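Local coordinates for protein putative oxidoreductase (Gluconobacter oxydans, PDB 3WJ7) that is probably an NAD(P)-dependent oxidoreductase of the short-chain dehydrogenase/reductase family, reducing carbonyl substrates on a Rossmann-type fold, at residues 217-230 against 317-330. Sequence-based numbering, arbitrary orientation.
Sequences IVHVDDVAEGHALA and LGYAPRPARDAVTD
H219 and R322 carry the centre of this contact, the guanidinium lying flat on the imidazole with centres 3.7 Å apart and planes 18° from parallel. The histidine repays being followed outward. Its CB lies against R322 CD and, a little farther off, the CB of A327, a residue small enough to let the helix 324-337 come close. With CG anti to the backbone N (chi1 -159°), the ring is carried across toward that helix. R322 covers one face of the ring, its NE over CG and CD2 and 3.3 Å from H219 CD2, which also meets the CA of A327. ND1 accepts from D221 N, which lies in the ring plane, at 3.0 Å, a capping bond that makes H219 the N-cap of the helix starting at V220. CE1 lies between R322 NH2 and D330 OD2. At the far edge H219 NE2 donates to D330 OD2 at 2.9 Å, nearly straight at 168°, on the anti side of the carboxylate. Few residue types could cap a helix, donate to an acid and offer a flat face at once. A leucine in its place would probably leave D330 without its donor, D221 N without its cap and the guanidinium without a flat surface to lie on.

R322, bent at chi2 and chi3, also makes a salt bridge, its NH1 reaching D222 OD1 at 2.7 Å from above the carboxylate plane. Farther along, the ring edge of Y319 meets D222 O, while its hydroxyl, bonded to G243 O, lies against V218 CG2; G226, lacking a side chain, lets this ring lie near the helix. L229 closes the far end, its CD1 3.8 Å from Y319 CA and its CB beside L317 CD1.

The C-terminal segment thus runs along helix 220-233, whose other side meets helix 24-35, and then enters helix 324-337, which packs across strand 214-219 beside helix 249-259.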
# COMPACT_ATOMS: atom_id res chain seq x y z
N ILE A 217 26.51 10.44 -9.38
CA ILE A 217 26.64 9.43 -10.43
C ILE A 217 27.97 8.67 -10.36
O ILE A 217 29.00 9.24 -10.02
CB ILE A 217 26.38 10.05 -11.80
CG1 ILE A 217 24.85 10.14 -11.93
CG2 ILE A 217 26.92 9.18 -12.94
CD1 ILE A 217 24.41 11.17 -12.90
N VAL A 218 27.92 7.38 -10.67
CA VAL A 218 29.04 6.52 -10.49
C VAL A 218 29.03 5.52 -11.59
O VAL A 218 27.99 4.97 -11.92
CB VAL A 218 28.98 5.76 -9.15
CG1 VAL A 218 27.67 4.95 -9.02
CG2 VAL A 218 30.21 4.89 -8.99
N HIS A 219 30.20 5.27 -12.17
CA HIS A 219 30.29 4.30 -13.23
C HIS A 219 29.90 2.95 -12.64
O HIS A 219 30.35 2.61 -11.55
CB HIS A 219 31.70 4.26 -13.82
CG HIS A 219 31.75 3.68 -15.19
ND1 HIS A 219 31.45 2.35 -15.45
CD2 HIS A 219 32.01 4.25 -16.39
CE1 HIS A 219 31.51 2.14 -16.75
NE2 HIS A 219 31.85 3.27 -17.35
N VAL A 220 29.06 2.21 -13.35
CA VAL A 220 28.62 0.88 -12.96
C VAL A 220 29.80 -0.06 -12.74
O VAL A 220 29.78 -0.89 -11.83
CB VAL A 220 27.61 0.29 -13.98
CG1 VAL A 220 28.31 -0.17 -15.25
CG2 VAL A 220 26.86 -0.89 -13.40
N ASP A 221 30.83 0.08 -13.57
CA ASP A 221 32.05 -0.77 -13.44
C ASP A 221 32.87 -0.40 -12.22
O ASP A 221 33.62 -1.20 -11.69
CB ASP A 221 32.88 -0.72 -14.72
CG ASP A 221 32.20 -1.48 -15.89
OD1 ASP A 221 31.54 -2.49 -15.60
OD2 ASP A 221 32.31 -1.08 -17.08
N ASP A 222 32.68 0.82 -11.73
CA ASP A 222 33.36 1.24 -10.54
C ASP A 222 32.65 0.74 -9.33
O ASP A 222 33.32 0.38 -8.38
CB ASP A 222 33.51 2.75 -10.50
CG ASP A 222 34.55 3.23 -11.45
OD1 ASP A 222 35.46 2.44 -11.76
OD2 ASP A 222 34.44 4.36 -11.94
N VAL A 223 31.31 0.70 -9.37
CA VAL A 223 30.55 0.03 -8.34
C VAL A 223 31.02 -1.41 -8.22
O VAL A 223 31.27 -1.92 -7.11
CB VAL A 223 29.05 0.01 -8.71
CG1 VAL A 223 28.26 -0.91 -7.78
CG2 VAL A 223 28.51 1.42 -8.69
N ALA A 224 31.10 -2.06 -9.38
CA ALA A 224 31.46 -3.46 -9.46
C ALA A 224 32.82 -3.71 -8.82
O ALA A 224 32.99 -4.60 -7.97
CB ALA A 224 31.43 -3.96 -10.91
N GLU A 225 33.79 -2.90 -9.22
CA GLU A 225 35.15 -3.08 -8.76
C GLU A 225 35.13 -2.87 -7.25
O GLU A 225 35.73 -3.66 -6.48
CB GLU A 225 36.07 -2.08 -9.50
CG GLU A 225 37.46 -1.85 -8.89
CD GLU A 225 38.44 -3.05 -8.93
OE1 GLU A 225 38.20 -4.08 -9.63
OE2 GLU A 225 39.48 -2.94 -8.24
N GLY A 226 34.44 -1.83 -6.82
CA GLY A 226 34.35 -1.52 -5.39
C GLY A 226 33.82 -2.67 -4.55
O GLY A 226 34.21 -2.82 -3.40
N HIS A 227 32.93 -3.50 -5.11
CA HIS A 227 32.50 -4.70 -4.40
C HIS A 227 33.69 -5.65 -4.19
O HIS A 227 33.82 -6.26 -3.14
CB HIS A 227 31.42 -5.46 -5.17
CG HIS A 227 30.07 -4.83 -5.14
ND1 HIS A 227 28.99 -5.42 -4.53
CD2 HIS A 227 29.60 -3.69 -5.70
CE1 HIS A 227 27.92 -4.66 -4.67
NE2 HIS A 227 28.27 -3.60 -5.38
N ALA A 228 34.55 -5.78 -5.21
CA ALA A 228 35.65 -6.72 -5.09
C ALA A 228 36.61 -6.25 -4.01
O ALA A 228 37.08 -7.04 -3.18
CB ALA A 228 36.36 -6.91 -6.43
N LEU A 229 36.85 -4.93 -4.01
CA LEU A 229 37.72 -4.27 -3.00
C LEU A 229 37.19 -4.41 -1.61
O LEU A 229 37.97 -4.46 -0.67
CB LEU A 229 37.87 -2.78 -3.32
CG LEU A 229 38.52 -2.54 -4.69
CD1 LEU A 229 38.48 -1.06 -5.10
CD2 LEU A 229 39.92 -3.14 -4.66
N ALA A 230 35.85 -4.44 -1.46
CA ALA A 230 35.29 -4.62 -0.11
C ALA A 230 35.49 -6.05 0.38
O ALA A 230 35.72 -6.24 1.57
CB ALA A 230 33.83 -4.25 -0.05
N LEU A 317 40.13 1.49 1.08
CA LEU A 317 40.00 0.36 0.14
C LEU A 317 40.78 0.55 -1.12
O LEU A 317 40.91 -0.40 -1.89
CB LEU A 317 38.52 0.10 -0.25
CG LEU A 317 37.36 -0.17 0.72
CD1 LEU A 317 36.21 -0.69 -0.12
CD2 LEU A 317 37.65 -1.18 1.84
N GLY A 318 41.23 1.78 -1.35
CA GLY A 318 41.82 2.16 -2.65
C GLY A 318 40.84 2.10 -3.82
O GLY A 318 41.20 1.67 -4.93
N TYR A 319 39.60 2.52 -3.57
CA TYR A 319 38.54 2.70 -4.57
C TYR A 319 38.82 3.92 -5.42
O TYR A 319 39.07 4.99 -4.88
CB TYR A 319 37.24 2.93 -3.79
CG TYR A 319 36.03 3.29 -4.59
CD1 TYR A 319 35.54 2.44 -5.61
CD2 TYR A 319 35.33 4.45 -4.31
CE1 TYR A 319 34.41 2.77 -6.34
CE2 TYR A 319 34.19 4.79 -5.02
CZ TYR A 319 33.73 3.93 -6.01
OH TYR A 319 32.65 4.30 -6.71
N ALA A 320 38.74 3.81 -6.75
CA ALA A 320 39.15 4.95 -7.61
C ALA A 320 38.13 5.19 -8.70
O ALA A 320 38.34 4.78 -9.84
CB ALA A 320 40.56 4.72 -8.21
N PRO A 321 37.01 5.84 -8.37
CA PRO A 321 35.93 6.02 -9.36
C PRO A 321 36.36 6.95 -10.51
O PRO A 321 36.98 7.96 -10.27
CB PRO A 321 34.80 6.67 -8.54
CG PRO A 321 35.52 7.39 -7.45
CD PRO A 321 36.74 6.57 -7.12
N ARG A 322 36.08 6.58 -11.76
CA ARG A 322 36.38 7.48 -12.87
C ARG A 322 35.33 8.59 -12.88
O ARG A 322 34.37 8.54 -12.12
CB ARG A 322 36.59 6.72 -14.19
CG ARG A 322 35.34 6.24 -14.89
CD ARG A 322 35.14 4.76 -14.62
NE ARG A 322 35.26 3.89 -15.78
CZ ARG A 322 35.35 2.57 -15.67
NH1 ARG A 322 35.35 1.99 -14.46
NH2 ARG A 322 35.42 1.82 -16.76
N PRO A 323 35.55 9.66 -13.63
CA PRO A 323 34.56 10.75 -13.44
C PRO A 323 33.21 10.47 -14.13
O PRO A 323 33.11 9.52 -14.92
CB PRO A 323 35.25 11.96 -14.06
CG PRO A 323 36.26 11.40 -15.02
CD PRO A 323 36.69 10.08 -14.47
N ALA A 324 32.19 11.29 -13.81
CA ALA A 324 30.81 11.06 -14.28
C ALA A 324 30.69 11.13 -15.81
O ALA A 324 29.89 10.41 -16.41
CB ALA A 324 29.85 12.05 -13.66
N ARG A 325 31.47 12.00 -16.42
CA ARG A 325 31.47 12.12 -17.85
C ARG A 325 31.87 10.81 -18.52
O ARG A 325 31.39 10.48 -19.58
CB ARG A 325 32.33 13.29 -18.30
CG ARG A 325 32.94 13.14 -19.68
CD ARG A 325 33.59 14.43 -20.15
NE ARG A 325 32.57 15.32 -20.68
CZ ARG A 325 32.18 16.43 -20.09
NH1 ARG A 325 32.74 16.78 -18.94
NH2 ARG A 325 31.23 17.16 -20.65
N ASP A 326 32.72 10.03 -17.89
CA ASP A 326 33.08 8.76 -18.48
C ASP A 326 31.89 7.79 -18.50
O ASP A 326 31.67 7.06 -19.49
CB ASP A 326 34.30 8.15 -17.76
CG ASP A 326 35.66 8.84 -18.14
OD1 ASP A 326 35.68 9.95 -18.75
OD2 ASP A 326 36.73 8.24 -17.82
N ALA A 327 31.11 7.80 -17.41
CA ALA A 327 29.98 6.90 -17.32
C ALA A 327 28.88 7.24 -18.30
O ALA A 327 28.28 6.33 -18.91
CB ALA A 327 29.41 6.86 -15.92
N VAL A 328 28.62 8.53 -18.44
CA VAL A 328 27.58 9.04 -19.33
C VAL A 328 27.95 8.77 -20.80
O VAL A 328 27.11 8.33 -21.59
CB VAL A 328 27.38 10.57 -19.12
CG1 VAL A 328 26.47 11.17 -20.17
CG2 VAL A 328 26.87 10.87 -17.71
N THR A 329 29.21 9.03 -21.16
CA THR A 329 29.79 8.72 -22.46
C THR A 329 29.62 7.27 -22.88
O THR A 329 29.14 6.99 -23.96
CB THR A 329 31.30 9.06 -22.46
OG1 THR A 329 31.48 10.47 -22.23
CG2 THR A 329 31.95 8.67 -23.79
N ASP A 330 30.03 6.33 -22.04
CA ASP A 330 29.86 4.91 -22.34
C ASP A 330 28.39 4.49 -22.49
O ASP A 330 28.04 3.79 -23.45
CB ASP A 330 30.51 4.06 -21.28
CG ASP A 330 31.99 4.31 -21.13
OD1 ASP A 330 32.59 4.96 -22.02
OD2 ASP A 330 32.54 3.83 -20.12